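Local coordinates for protein 2-oxoglutarate dehydrogenase E3 component (Thermus thermophilus, PDB 2YQU) that probably catalyses the NAD(+)-dependent reoxidation of protein-bound dihydrolipoyl groups, using one FAD per subunit and a redox-active disulfide, at residues A111-L114 / K118-V121; G384-L389 / G408-E413. All coordinates share one frame; numbering follows the deposited sequence.

Contact 1 (A111-L114 / K118-V121); sequences ARFL and KVLV. With FAD (flavin-adenine dinucleotide), chain D.
Arg112 and Leu120 form a hydrogen-bonded antiparallel pair. Arg112 N gives its hydrogen to Leu120 O at 2.9 Å, and Leu120 N returns one to Arg112 O at 2.8 Å. The ladder ends with the straighter bond from Leu114 N to Lys118 O (2.9 Å, 166° at the hydrogen). At the other end Ala111 turns its backbone to the adenine of FAD: its N reaches N1A of FAD at 2.9 Å, and its O accepts from N6A of FAD at 3.0 Å. These two bonds hold N1A and N6A of the adenine with backbone atoms alone, and the small methyl of Ala111 suits a place between the base and Val119, whose CG1 presses on Ala111 CB at a tight 3.5 Å. The other branch of Val119, CG2, set anti to the carbonyl carbon, meets CD2 of the Phe113 ring obliquely. On the opposite face CD1 and CD2 of Leu114 both rest on Leu120 CB from one side, each 3.6 Å away, while Leu120 CD2 lies over one face of the Arg112 guanidinium, toward its rim. Cut back to an alanine, Leu114 loses both methyls, which would probably open a gap over Leu120 CB and uncover the backbone near Leu120 N. Arg112 pairs with Glu122 and Lys118 with Glu129 in salt bridges. The hairpin is extended by strand 127-130, and its Ala111, Phe113 and Val119 face packs on strands 2-7 and 133-135 of the parallel FAD-domain sheet.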
ATOM      1  N   ALA A 111      17.068 -35.236   5.343  1.00 21.42           N
ATOM      2  CA  ALA A 111      17.096 -35.573   6.764  1.00 21.22           C
ATOM      3  C   ALA A 111      16.080 -36.663   7.068  1.00 20.99           C
ATOM      4  O   ALA A 111      14.933 -36.581   6.638  1.00 20.25           O
ATOM      5  CB  ALA A 111      16.805 -34.350   7.606  1.00 20.99           C
ATOM      6  N   ARG A 112      16.513 -37.656   7.841  1.00 20.82           N
ATOM      7  CA  ARG A 112      15.673 -38.765   8.272  1.00 21.14           C
ATOM      8  C   ARG A 112      15.951 -39.065   9.743  1.00 20.78           C
ATOM      9  O   ARG A 112      17.101 -39.258  10.121  1.00 20.35           O
ATOM     10  CB  ARG A 112      15.983 -40.000   7.424  1.00 21.79           C
ATOM     11  CG  ARG A 112      15.044 -41.173   7.626  1.00 24.11           C
ATOM     12  CD  ARG A 112      15.478 -42.415   6.861  1.00 27.64           C
ATOM     13  NE  ARG A 112      16.401 -43.214   7.657  1.00 30.63           N
ATOM     14  CZ  ARG A 112      16.945 -44.353   7.266  1.00 33.63           C
ATOM     15  NH1 ARG A 112      16.679 -44.866   6.064  1.00 35.51           N
ATOM     16  NH2 ARG A 112      17.766 -44.987   8.088  1.00 34.03           N
ATOM     17  N   PHE A 113      14.906 -39.109  10.564  1.00 20.30           N
ATOM     18  CA  PHE A 113      15.057 -39.401  11.991  1.00 20.34           C
ATOM     19  C   PHE A 113      15.620 -40.811  12.228  1.00 20.80           C
ATOM     20  O   PHE A 113      15.166 -41.781  11.630  1.00 20.65           O
ATOM     21  CB  PHE A 113      13.721 -39.278  12.731  1.00 20.07           C
ATOM     22  CG  PHE A 113      13.294 -37.858  13.007  1.00 19.31           C
ATOM     23  CD1 PHE A 113      12.300 -37.260  12.252  1.00 19.28           C
ATOM     24  CD2 PHE A 113      13.879 -37.131  14.041  1.00 18.21           C
ATOM     25  CE1 PHE A 113      11.904 -35.958  12.510  1.00 18.62           C
ATOM     26  CE2 PHE A 113      13.489 -35.832  14.301  1.00 18.34           C
ATOM     27  CZ  PHE A 113      12.496 -35.249  13.543  1.00 18.60           C
ATOM     28  N   LEU A 114      16.617 -40.888  13.102  1.00 21.57           N
ATOM     29  CA  LEU A 114      17.167 -42.148  13.601  1.00 22.28           C
ATOM     30  C   LEU A 114      16.642 -42.405  15.009  1.00 22.53           C
ATOM     31  O   LEU A 114      16.369 -43.548  15.375  1.00 22.48           O
ATOM     32  CB  LEU A 114      18.695 -42.076  13.619  1.00 22.59           C
ATOM     33  CG  LEU A 114      19.490 -42.543  12.393  1.00 24.20           C
ATOM     34  CD1 LEU A 114      18.717 -42.515  11.083  1.00 25.19           C
ATOM     35  CD2 LEU A 114      20.779 -41.741  12.284  1.00 25.19           C
ATOM     36  N   LYS A 118      18.443 -37.670  17.074  1.00 25.53           N
ATOM     37  CA  LYS A 118      19.451 -37.901  16.041  1.00 25.78           C
ATOM     38  C   LYS A 118      18.828 -37.995  14.659  1.00 25.45           C
ATOM     39  O   LYS A 118      17.807 -38.642  14.492  1.00 24.94           O
ATOM     40  CB  LYS A 118      20.226 -39.189  16.326  1.00 25.96           C
ATOM     41  CG  LYS A 118      21.544 -39.290  15.567  1.00 27.57           C
ATOM     42  CD  LYS A 118      22.378 -40.494  16.025  1.00 28.94           C
ATOM     43  CE  LYS A 118      22.673 -40.445  17.523  1.00 29.94           C
ATOM     44  NZ  LYS A 118      23.990 -41.060  17.883  1.00 31.92           N
ATOM     45  N   VAL A 119      19.480 -37.364  13.684  1.00 25.56           N
ATOM     46  CA  VAL A 119      18.985 -37.274  12.315  1.00 25.91           C
ATOM     47  C   VAL A 119      20.104 -37.623  11.336  1.00 26.47           C
ATOM     48  O   VAL A 119      21.202 -37.073  11.418  1.00 26.43           O
ATOM     49  CB  VAL A 119      18.483 -35.839  12.014  1.00 26.10           C
ATOM     50  CG1 VAL A 119      18.142 -35.673  10.543  1.00 26.34           C
ATOM     51  CG2 VAL A 119      17.284 -35.515  12.876  1.00 25.88           C
ATOM     52  N   LEU A 120      19.813 -38.524  10.403  1.00 26.96           N
ATOM     53  CA  LEU A 120      20.745 -38.872   9.335  1.00 27.82           C
ATOM     54  C   LEU A 120      20.522 -37.980   8.118  1.00 28.37           C
ATOM     55  O   LEU A 120      19.395 -37.830   7.656  1.00 27.86           O
ATOM     56  CB  LEU A 120      20.558 -40.337   8.936  1.00 27.85           C
ATOM     57  CG  LEU A 120      21.253 -40.829   7.659  1.00 28.64           C
ATOM     58  CD1 LEU A 120      22.765 -40.857   7.834  1.00 28.83           C
ATOM     59  CD2 LEU A 120      20.710 -42.201   7.274  1.00 28.94           C
ATOM     60  N   VAL A 121      21.598 -37.379   7.621  1.00 29.30           N
ATOM     61  CA  VAL A 121      21.618 -36.782   6.291  1.00 30.07           C
ATOM     62  C   VAL A 121      22.018 -37.915   5.363  1.00 31.20           C
ATOM     63  O   VAL A 121      23.173 -38.345   5.360  1.00 31.14           O
ATOM     64  CB  VAL A 121      22.636 -35.630   6.180  1.00 29.93           C
ATOM     65  CG1 VAL A 121      22.549 -34.966   4.801  1.00 29.91           C
ATOM     66  CG2 VAL A 121      22.417 -34.609   7.290  1.00 29.77           C
TER
HETATM   67  PA  FAD D1601       8.633 -24.900   2.298  1.00 14.89           P
HETATM   68  O1A FAD D1601       7.953 -25.830   1.363  1.00 14.95           O
HETATM   69  O2A FAD D1601       8.757 -23.473   1.750  1.00 16.29           O
HETATM   70  O5B FAD D1601      10.064 -25.506   2.682  1.00 16.44           O
HETATM   71  C5B FAD D1601      10.183 -26.874   2.986  1.00 15.84           C
HETATM   72  C4B FAD D1601      11.579 -27.300   2.584  1.00 16.54           C
HETATM   73  O4B FAD D1601      11.869 -28.520   3.236  1.00 15.82           O
HETATM   74  C3B FAD D1601      11.713 -27.555   1.085  1.00 16.43           C
HETATM   75  O3B FAD D1601      12.726 -26.739   0.542  1.00 18.40           O
HETATM   76  C2B FAD D1601      12.081 -29.022   0.979  1.00 17.07           C
HETATM   77  O2B FAD D1601      13.039 -29.255  -0.029  1.00 17.80           O
HETATM   78  C1B FAD D1601      12.627 -29.328   2.364  1.00 16.43           C
HETATM   79  N9A FAD D1601      12.490 -30.704   2.853  1.00 15.67           N
HETATM   80  C8A FAD D1601      11.350 -31.457   2.972  1.00 16.35           C
HETATM   81  N7A FAD D1601      11.668 -32.640   3.527  1.00 15.77           N
HETATM   82  C5A FAD D1601      13.000 -32.655   3.765  1.00 15.76           C
HETATM   83  C6A FAD D1601      13.856 -33.606   4.312  1.00 16.54           C
HETATM   84  N6A FAD D1601      13.414 -34.730   4.871  1.00 17.13           N
HETATM   85  N1A FAD D1601      15.185 -33.286   4.418  1.00 16.57           N
HETATM   86  C2A FAD D1601      15.693 -32.077   4.010  1.00 17.84           C
HETATM   87  N3A FAD D1601      14.836 -31.137   3.477  1.00 17.71           N
HETATM   88  C4A FAD D1601      13.523 -31.439   3.354  1.00 17.23           C
HETATM   89  N1  FAD D1601       2.595 -18.162   0.174  1.00 13.87           N
HETATM   90  C2  FAD D1601       2.428 -16.842   0.530  1.00 15.26           C
HETATM   91  O2  FAD D1601       2.364 -16.503   1.716  1.00 15.30           O
HETATM   92  N3  FAD D1601       2.328 -15.883  -0.447  1.00 14.21           N
HETATM   93  C4  FAD D1601       2.383 -16.229  -1.778  1.00 14.06           C
HETATM   94  O4  FAD D1601       2.489 -15.320  -2.584  1.00 14.73           O
HETATM   95  C4X FAD D1601       2.558 -17.559  -2.159  1.00 14.85           C
HETATM   96  N5  FAD D1601       2.618 -17.916  -3.496  1.00 15.70           N
HETATM   97  C5X FAD D1601       2.797 -19.255  -3.836  1.00 16.28           C
HETATM   98  C6  FAD D1601       2.854 -19.611  -5.186  1.00 14.37           C
HETATM   99  C7  FAD D1601       3.032 -20.955  -5.549  1.00 15.29           C
HETATM  100  C7M FAD D1601       3.194 -21.286  -7.009  1.00 13.13           C
HETATM  101  C8  FAD D1601       3.156 -21.931  -4.565  1.00 15.42           C
HETATM  102  C8M FAD D1601       3.661 -23.311  -4.900  1.00 15.38           C
HETATM  103  C9  FAD D1601       3.094 -21.572  -3.218  1.00 16.03           C
HETATM  104  C9A FAD D1601       2.906 -20.235  -2.846  1.00 15.87           C
HETATM  105  N10 FAD D1601       2.830 -19.869  -1.500  1.00 15.97           N
HETATM  106  C10 FAD D1601       2.661 -18.533  -1.167  1.00 13.75           C
HETATM  107  C1' FAD D1601       2.816 -20.882  -0.384  1.00 16.19           C
HETATM  108  C2' FAD D1601       4.224 -20.951   0.215  1.00 16.14           C
HETATM  109  O2' FAD D1601       5.171 -21.322  -0.775  1.00 15.73           O
HETATM  110  C3' FAD D1601       4.295 -21.881   1.421  1.00 16.03           C
HETATM  111  O3' FAD D1601       3.276 -21.543   2.344  1.00 13.27           O
HETATM  112  C4' FAD D1601       5.639 -21.758   2.128  1.00 14.91           C
HETATM  113  O4' FAD D1601       6.689 -22.070   1.245  1.00 15.50           O
HETATM  114  C5' FAD D1601       5.678 -22.650   3.375  1.00 15.94           C
HETATM  115  O5' FAD D1601       6.953 -22.590   3.976  1.00 15.96           O
HETATM  116  P   FAD D1601       7.536 -23.852   4.782  1.00 14.53           P
HETATM  117  O1P FAD D1601       8.842 -23.471   5.401  1.00 15.86           O
HETATM  118  O2P FAD D1601       6.498 -24.435   5.723  1.00 16.19           O
HETATM  119  O3P FAD D1601       7.813 -25.000   3.682  1.00 15.22           O

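Contact 2 (G384-L389 / G408-E413); sequences GFIKVL and GDVLAE
Ile386 reaches across to Val410 and Leu411 with the end of its longer branch, and the whole contact is hydrocarbon. CG1 of Ile386 stands anti to its own carbonyl carbon (chi1 -66°), and the next torsion is extended at 172°, which carries CD1 out from the strand toward the helix. There CD1 meets CG1 of Val410 at 3.5 Å, closer than carbon atoms normally pack, and the two side chains cross at a slant. Val410 offers this methyl because its CG1 is turned anti to the backbone N, while the beta-branch limits the side chain to few rotamers. Leu411 comes alongside from the next position of the helix. Its CD1 lies 3.9 Å from Ile386 CD1 and 4.1 Å from Ile386 CG2, so one leucine methyl touches both branches of the isoleucine as the side chains run antiparallel alongside one another. An isoleucine suits the strand position because its two arms divide the work: CD1 serves both Val410 and Leu411, while the shorter CG2 meets Leu411 as well. The three residues are buried, with Val400 of strand 397-404 touching both Ile386 and Leu411, and helix 438-449 supplying Ile440 against Ile386 and Leu441 against Val410. On the same helix as Val410, Ala412 and Glu413 pack on Glu413 and Ala412 of the second subunit. Such a layer of helices on an antiparallel sheet is characteristic of the C-terminal dimerisation domain of the pyridine nucleotide-disulfide oxidoreductases.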
ATOM      1  N   GLY A 384     -14.328  -2.651  -6.779  1.00 18.11           N
ATOM      2  CA  GLY A 384     -13.771  -3.185  -5.556  1.00 17.01           C
ATOM      3  C   GLY A 384     -14.372  -2.566  -4.321  1.00 16.29           C
ATOM      4  O   GLY A 384     -15.147  -1.614  -4.396  1.00 14.86           O
ATOM      5  N   PHE A 385     -14.015  -3.128  -3.173  1.00 15.52           N
ATOM      6  CA  PHE A 385     -14.439  -2.593  -1.886  1.00 15.36           C
ATOM      7  C   PHE A 385     -13.533  -3.110  -0.783  1.00 14.62           C
ATOM      8  O   PHE A 385     -12.780  -4.060  -0.974  1.00 14.65           O
ATOM      9  CB  PHE A 385     -15.887  -3.007  -1.582  1.00 15.18           C
ATOM     10  CG  PHE A 385     -16.067  -4.501  -1.400  1.00 15.46           C
ATOM     11  CD1 PHE A 385     -15.892  -5.091  -0.148  1.00 16.57           C
ATOM     12  CD2 PHE A 385     -16.423  -5.305  -2.475  1.00 15.85           C
ATOM     13  CE1 PHE A 385     -16.056  -6.466   0.020  1.00 17.10           C
ATOM     14  CE2 PHE A 385     -16.593  -6.682  -2.314  1.00 15.89           C
ATOM     15  CZ  PHE A 385     -16.411  -7.259  -1.064  1.00 16.22           C
ATOM     16  N   ILE A 386     -13.598  -2.457   0.368  1.00 14.47           N
ATOM     17  CA  ILE A 386     -13.060  -3.020   1.604  1.00 14.33           C
ATOM     18  C   ILE A 386     -14.175  -3.048   2.642  1.00 14.22           C
ATOM     19  O   ILE A 386     -14.979  -2.124   2.730  1.00 14.10           O
ATOM     20  CB  ILE A 386     -11.835  -2.221   2.122  1.00 13.80           C
ATOM     21  CG1 ILE A 386     -10.666  -2.343   1.140  1.00 13.51           C
ATOM     22  CG2 ILE A 386     -11.404  -2.730   3.512  1.00 14.18           C
ATOM     23  CD1 ILE A 386      -9.494  -1.437   1.452  1.00 14.06           C
ATOM     24  N   LYS A 387     -14.201  -4.125   3.414  1.00 14.43           N
ATOM     25  CA  LYS A 387     -15.215  -4.400   4.402  1.00 15.02           C
ATOM     26  C   LYS A 387     -14.520  -4.643   5.740  1.00 15.05           C
ATOM     27  O   LYS A 387     -13.584  -5.441   5.824  1.00 15.93           O
ATOM     28  CB  LYS A 387     -16.008  -5.626   3.942  1.00 15.31           C
ATOM     29  CG  LYS A 387     -16.848  -6.304   4.976  1.00 16.75           C
ATOM     30  CD  LYS A 387     -17.884  -7.222   4.339  1.00 15.70           C
ATOM     31  CE  LYS A 387     -17.341  -8.628   4.079  1.00 15.90           C
ATOM     32  NZ  LYS A 387     -18.405  -9.562   3.564  1.00 15.97           N
ATOM     33  N   VAL A 388     -14.961  -3.934   6.772  1.00 14.90           N
ATOM     34  CA  VAL A 388     -14.501  -4.139   8.138  1.00 14.90           C
ATOM     35  C   VAL A 388     -15.620  -4.785   8.959  1.00 15.08           C
ATOM     36  O   VAL A 388     -16.757  -4.325   8.949  1.00 14.79           O
ATOM     37  CB  VAL A 388     -14.059  -2.811   8.786  1.00 15.06           C
ATOM     38  CG1 VAL A 388     -13.764  -2.990  10.290  1.00 14.51           C
ATOM     39  CG2 VAL A 388     -12.848  -2.235   8.056  1.00 14.84           C
ATOM     40  N   LEU A 389     -15.284  -5.860   9.660  1.00 15.08           N
ATOM     41  CA  LEU A 389     -16.213  -6.528  10.562  1.00 14.94           C
ATOM     42  C   LEU A 389     -15.801  -6.180  11.985  1.00 15.22           C
ATOM     43  O   LEU A 389     -14.666  -6.401  12.353  1.00 14.87           O
ATOM     44  CB  LEU A 389     -16.154  -8.037  10.345  1.00 14.98           C
ATOM     45  CG  LEU A 389     -16.314  -8.474   8.886  1.00 15.25           C
ATOM     46  CD1 LEU A 389     -16.279  -9.975   8.755  1.00 15.58           C
ATOM     47  CD2 LEU A 389     -17.606  -7.915   8.308  1.00 14.84           C
ATOM     48  N   GLY A 408      -4.151  -5.691  -1.057  1.00 13.07           N
ATOM     49  CA  GLY A 408      -3.202  -6.316  -0.162  1.00 13.00           C
ATOM     50  C   GLY A 408      -2.310  -5.313   0.551  1.00 12.97           C
ATOM     51  O   GLY A 408      -2.067  -5.432   1.769  1.00 12.77           O
ATOM     52  N   ASP A 409      -1.807  -4.335  -0.193  1.00 12.61           N
ATOM     53  CA  ASP A 409      -1.007  -3.259   0.394  1.00 12.94           C
ATOM     54  C   ASP A 409      -1.817  -2.460   1.408  1.00 12.31           C
ATOM     55  O   ASP A 409      -1.310  -2.072   2.452  1.00 12.79           O
ATOM     56  CB  ASP A 409      -0.490  -2.300  -0.674  1.00 13.08           C
ATOM     57  CG  ASP A 409       0.493  -2.942  -1.627  1.00 15.31           C
ATOM     58  OD1 ASP A 409       1.101  -3.992  -1.292  1.00 15.12           O
ATOM     59  OD2 ASP A 409       0.727  -2.441  -2.747  1.00 19.44           O
ATOM     60  N   VAL A 410      -3.073  -2.192   1.086  1.00 12.74           N
ATOM     61  CA  VAL A 410      -3.944  -1.441   1.975  1.00 12.54           C
ATOM     62  C   VAL A 410      -4.207  -2.231   3.253  1.00 12.54           C
ATOM     63  O   VAL A 410      -4.181  -1.668   4.357  1.00 12.68           O
ATOM     64  CB  VAL A 410      -5.290  -1.074   1.286  1.00 12.57           C
ATOM     65  CG1 VAL A 410      -6.257  -0.432   2.274  1.00 13.21           C
ATOM     66  CG2 VAL A 410      -5.033  -0.131   0.108  1.00 12.65           C
ATOM     67  N   LEU A 411      -4.420  -3.538   3.119  1.00 12.53           N
ATOM     68  CA  LEU A 411      -4.793  -4.349   4.274  1.00 13.01           C
ATOM     69  C   LEU A 411      -3.603  -4.728   5.160  1.00 13.03           C
ATOM     70  O   LEU A 411      -3.802  -5.348   6.203  1.00 13.60           O
ATOM     71  CB  LEU A 411      -5.574  -5.595   3.844  1.00 12.86           C
ATOM     72  CG  LEU A 411      -7.084  -5.511   3.989  1.00 13.56           C
ATOM     73  CD1 LEU A 411      -7.610  -4.238   3.348  1.00 12.99           C
ATOM     74  CD2 LEU A 411      -7.736  -6.748   3.388  1.00 14.87           C
ATOM     75  N   ALA A 412      -2.383  -4.351   4.764  1.00 13.38           N
ATOM     76  CA  ALA A 412      -1.241  -4.372   5.671  1.00 12.96           C
ATOM     77  C   ALA A 412      -1.561  -3.607   6.942  1.00 12.96           C
ATOM     78  O   ALA A 412      -1.257  -4.063   8.034  1.00 12.81           O
ATOM     79  CB  ALA A 412       0.003  -3.799   5.006  1.00 13.25           C
ATOM     80  N   GLU A 413      -2.173  -2.440   6.785  1.00 12.20           N
ATOM     81  CA  GLU A 413      -2.617  -1.637   7.915  1.00 12.94           C
ATOM     82  C   GLU A 413      -3.705  -2.323   8.750  1.00 12.84           C
ATOM     83  O   GLU A 413      -3.737  -2.182   9.979  1.00 12.79           O
ATOM     84  CB  GLU A 413      -3.137  -0.298   7.398  1.00 12.51           C
ATOM     85  CG  GLU A 413      -3.338   0.737   8.475  1.00 13.58           C
ATOM     86  CD  GLU A 413      -4.110   1.930   7.988  1.00 14.84           C
ATOM     87  OE1 GLU A 413      -4.066   2.224   6.772  1.00 15.21           O
ATOM     88  OE2 GLU A 413      -4.763   2.567   8.827  1.00 16.03           O
TER

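How the contacts relate
Contact 1, only partly buried, has its centre about 29 Å from the chain's centre, whereas contact 2 is fully buried at about 17 Å; the two centres are about 44 Å apart, on opposite sides of the chain's centre, and they share no strand or helix. The chemistry follows the place. In 111-114 with 118-121, neighbouring hairpin strands are joined through backbone bonds, with buried apolar side chains on the face of Ala111, Phe113 and Val119, a partly exposed mix of leucines and charged side chains on the other, and a cofactor at one end. In 384-389 with 408-413, a strand and a helix meet through methyl groups alone. One belongs to FAD binding, the other to the dimerisation domain.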